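PDB 4XE7: uncharacterized protein from Bacillus thuringiensis serovar kurstaki, which is a bacterial actin-like protein of the ParM type, captured without nucleotide, and probably polymerises into filaments that segregate plasmid DNA. Local coordinates for residues K121-K124 with L125-P129. Numbering follows the deposited sequence.
Sequences KNKK and LHLIP
Lys123 O takes two backbone N-H groups at the first turn of helix 123-140. The bond from Leu127 N, 2.8 Å from Lys123 O, arrives almost in line with the carbonyl (C=O...N 168°), whereas His126 N, at 3.0 Å from Lys123 O, approaches from above the carbonyl plane. One turn thus mixes i+3 and i+4 bonding before Ile128 N, 3.2 Å from Lys124 O, continues the alpha-helical pattern. Pro129 has no N-H to give, and the helix is kinked there.

The side chains of Leu125, Leu127 and Ile128 pack against these carbonyls. Asn122 O receives a weak bond from Leu125 N and is also brushed by the Leu125 side chain, with CB 3.2 Å from Asn122 O; the His126 ring meets the same oxygen obliquely through CD2, at 3.6 Å. Leu127 CG lies 3.4 Å from Lys123 O. Ile128 lays CB, CG1 and CD1 alongside Lys124 O.

The lysine side is looser. Both Lys123 and Lys124 place CG between backbone N and carbonyl carbon (chi1 65° and 85°). Their aliphatic roots still touch the turn, Lys123 CB at 4.1 Å from Leu127 CD1 and Lys124 CB near Ile128 CD1, but the chains beyond lead away from it. Both residues are partly exposed, yet their amines are held: Lys123 NZ bonds Ser81 O and Lys124 NZ bonds Gln104 OE1.

Beyond the turn, Ile128 and Pro129 rest on Val93 of strand 90-93 and Ile42 of strand 33-45, while Leu127 touches Leu171 of helix 164-171, so this part of the helix packs on the large mixed sheet and also touches helix 164-171.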
ATOM      1  N   LYS A 121      19.520  12.336 -11.664  1.00 50.02           N
ATOM      2  CA  LYS A 121      18.550  13.421 -11.513  1.00 47.66           C
ATOM      3  C   LYS A 121      17.344  13.007 -10.653  1.00 40.32           C
ATOM      4  O   LYS A 121      16.740  13.847  -9.992  1.00 34.54           O
ATOM      5  CB  LYS A 121      18.078  13.918 -12.888  1.00 53.10           C
ATOM      6  CG  LYS A 121      16.991  13.068 -13.535  1.00 67.58           C
ATOM      7  CD  LYS A 121      15.988  13.907 -14.334  1.00 68.84           C
ATOM      8  CE  LYS A 121      14.962  13.018 -15.045  1.00 73.47           C
ATOM      9  NZ  LYS A 121      15.569  11.824 -15.713  1.00 76.13           N
ATOM     10  N   ASN A 122      17.010  11.714 -10.651  1.00 31.00           N
ATOM     11  CA  ASN A 122      15.800  11.232  -9.984  1.00 30.85           C
ATOM     12  C   ASN A 122      16.018  10.588  -8.615  1.00 34.46           C
ATOM     13  O   ASN A 122      15.080  10.506  -7.811  1.00 38.28           O
ATOM     14  CB  ASN A 122      15.074  10.212 -10.875  1.00 34.30           C
ATOM     15  CG  ASN A 122      14.447  10.843 -12.104  1.00 41.03           C
ATOM     16  OD1 ASN A 122      14.106  12.027 -12.105  1.00 42.58           O
ATOM     17  ND2 ASN A 122      14.266  10.046 -13.146  1.00 38.34           N
ATOM     18  N   LYS A 123      17.238  10.112  -8.361  1.00 31.00           N
ATOM     19  CA  LYS A 123      17.463   9.196  -7.244  1.00 27.13           C
ATOM     20  C   LYS A 123      17.078   9.793  -5.893  1.00 25.23           C
ATOM     21  O   LYS A 123      16.538   9.077  -5.054  1.00 23.21           O
ATOM     22  CB  LYS A 123      18.917   8.722  -7.206  1.00 18.53           C
ATOM     23  CG  LYS A 123      19.924   9.828  -6.927  1.00 32.34           C
ATOM     24  CD  LYS A 123      21.347   9.300  -6.915  1.00 41.45           C
ATOM     25  CE  LYS A 123      22.330  10.398  -6.518  1.00 34.76           C
ATOM     26  NZ  LYS A 123      23.686   9.855  -6.260  1.00 39.84           N
ATOM     27  N   LYS A 124      17.333  11.088  -5.674  1.00 20.89           N
ATOM     28  CA  LYS A 124      17.019  11.657  -4.375  1.00 21.08           C
ATOM     29  C   LYS A 124      15.503  11.641  -4.108  1.00 25.10           C
ATOM     30  O   LYS A 124      15.091  11.483  -2.959  1.00 21.70           O
ATOM     31  CB  LYS A 124      17.593  13.068  -4.230  1.00 25.02           C
ATOM     32  CG  LYS A 124      16.751  14.212  -4.764  1.00 32.06           C
ATOM     33  CD  LYS A 124      17.480  15.549  -4.521  1.00 31.81           C
ATOM     34  CE  LYS A 124      16.704  16.721  -5.100  1.00 38.92           C
ATOM     35  NZ  LYS A 124      16.496  16.606  -6.571  1.00 35.91           N
ATOM     36  N   LEU A 125      14.679  11.757  -5.151  1.00 25.56           N
ATOM     37  CA  LEU A 125      13.222  11.657  -4.984  1.00 28.98           C
ATOM     38  C   LEU A 125      12.803  10.355  -4.296  1.00 27.55           C
ATOM     39  O   LEU A 125      11.818  10.321  -3.555  1.00 25.33           O
ATOM     40  CB  LEU A 125      12.493  11.730  -6.331  1.00 30.98           C
ATOM     41  CG  LEU A 125      12.659  12.954  -7.226  1.00 41.38           C
ATOM     42  CD1 LEU A 125      11.918  12.748  -8.554  1.00 38.08           C
ATOM     43  CD2 LEU A 125      12.163  14.209  -6.506  1.00 48.74           C
ATOM     44  N   HIS A 126      13.537   9.281  -4.572  1.00 26.41           N
ATOM     45  CA  HIS A 126      13.146   7.957  -4.110  1.00 28.48           C
ATOM     46  C   HIS A 126      13.969   7.494  -2.921  1.00 28.00           C
ATOM     47  O   HIS A 126      13.461   6.768  -2.078  1.00 19.32           O
ATOM     48  CB  HIS A 126      13.235   6.957  -5.276  1.00 21.94           C
ATOM     49  CG  HIS A 126      12.305   7.298  -6.401  1.00 22.95           C
ATOM     50  ND1 HIS A 126      10.955   7.014  -6.357  1.00 37.47           N
ATOM     51  CD2 HIS A 126      12.512   7.959  -7.561  1.00 29.80           C
ATOM     52  CE1 HIS A 126      10.380   7.465  -7.457  1.00 34.69           C
ATOM     53  NE2 HIS A 126      11.298   8.047  -8.202  1.00 28.01           N
ATOM     54  N   LEU A 127      15.227   7.928  -2.833  1.00 25.62           N
ATOM     55  CA  LEU A 127      16.055   7.544  -1.686  1.00 25.64           C
ATOM     56  C   LEU A 127      15.609   8.212  -0.387  1.00 18.39           C
ATOM     57  O   LEU A 127      15.568   7.570   0.680  1.00 23.03           O
ATOM     58  CB  LEU A 127      17.522   7.874  -1.938  1.00 24.54           C
ATOM     59  CG  LEU A 127      18.201   7.013  -3.004  1.00 32.40           C
ATOM     60  CD1 LEU A 127      19.591   7.557  -3.312  1.00 28.87           C
ATOM     61  CD2 LEU A 127      18.263   5.556  -2.568  1.00 28.77           C
ATOM     62  N   ILE A 128      15.265   9.491  -0.465  1.00 20.17           N
ATOM     63  CA  ILE A 128      14.896  10.219   0.745  1.00 24.04           C
ATOM     64  C   ILE A 128      13.650   9.596   1.416  1.00 25.53           C
ATOM     65  O   ILE A 128      13.679   9.327   2.613  1.00 19.73           O
ATOM     66  CB  ILE A 128      14.717  11.716   0.456  1.00 27.31           C
ATOM     67  CG1 ILE A 128      16.107  12.351   0.243  1.00 27.82           C
ATOM     68  CG2 ILE A 128      13.974  12.392   1.605  1.00 24.12           C
ATOM     69  CD1 ILE A 128      16.118  13.800  -0.239  1.00 27.37           C
ATOM     70  N   PRO A 129      12.577   9.316   0.654  1.00 20.86           N
ATOM     71  CA  PRO A 129      11.462   8.627   1.314  1.00 20.71           C
ATOM     72  C   PRO A 129      11.797   7.205   1.758  1.00 21.23           C
ATOM     73  O   PRO A 129      11.283   6.768   2.789  1.00 17.88           O
ATOM     74  CB  PRO A 129      10.372   8.615   0.242  1.00 21.34           C
ATOM     75  CG  PRO A 129      10.702   9.826  -0.606  1.00 23.58           C
ATOM     76  CD  PRO A 129      12.194   9.797  -0.682  1.00 19.31           C
TER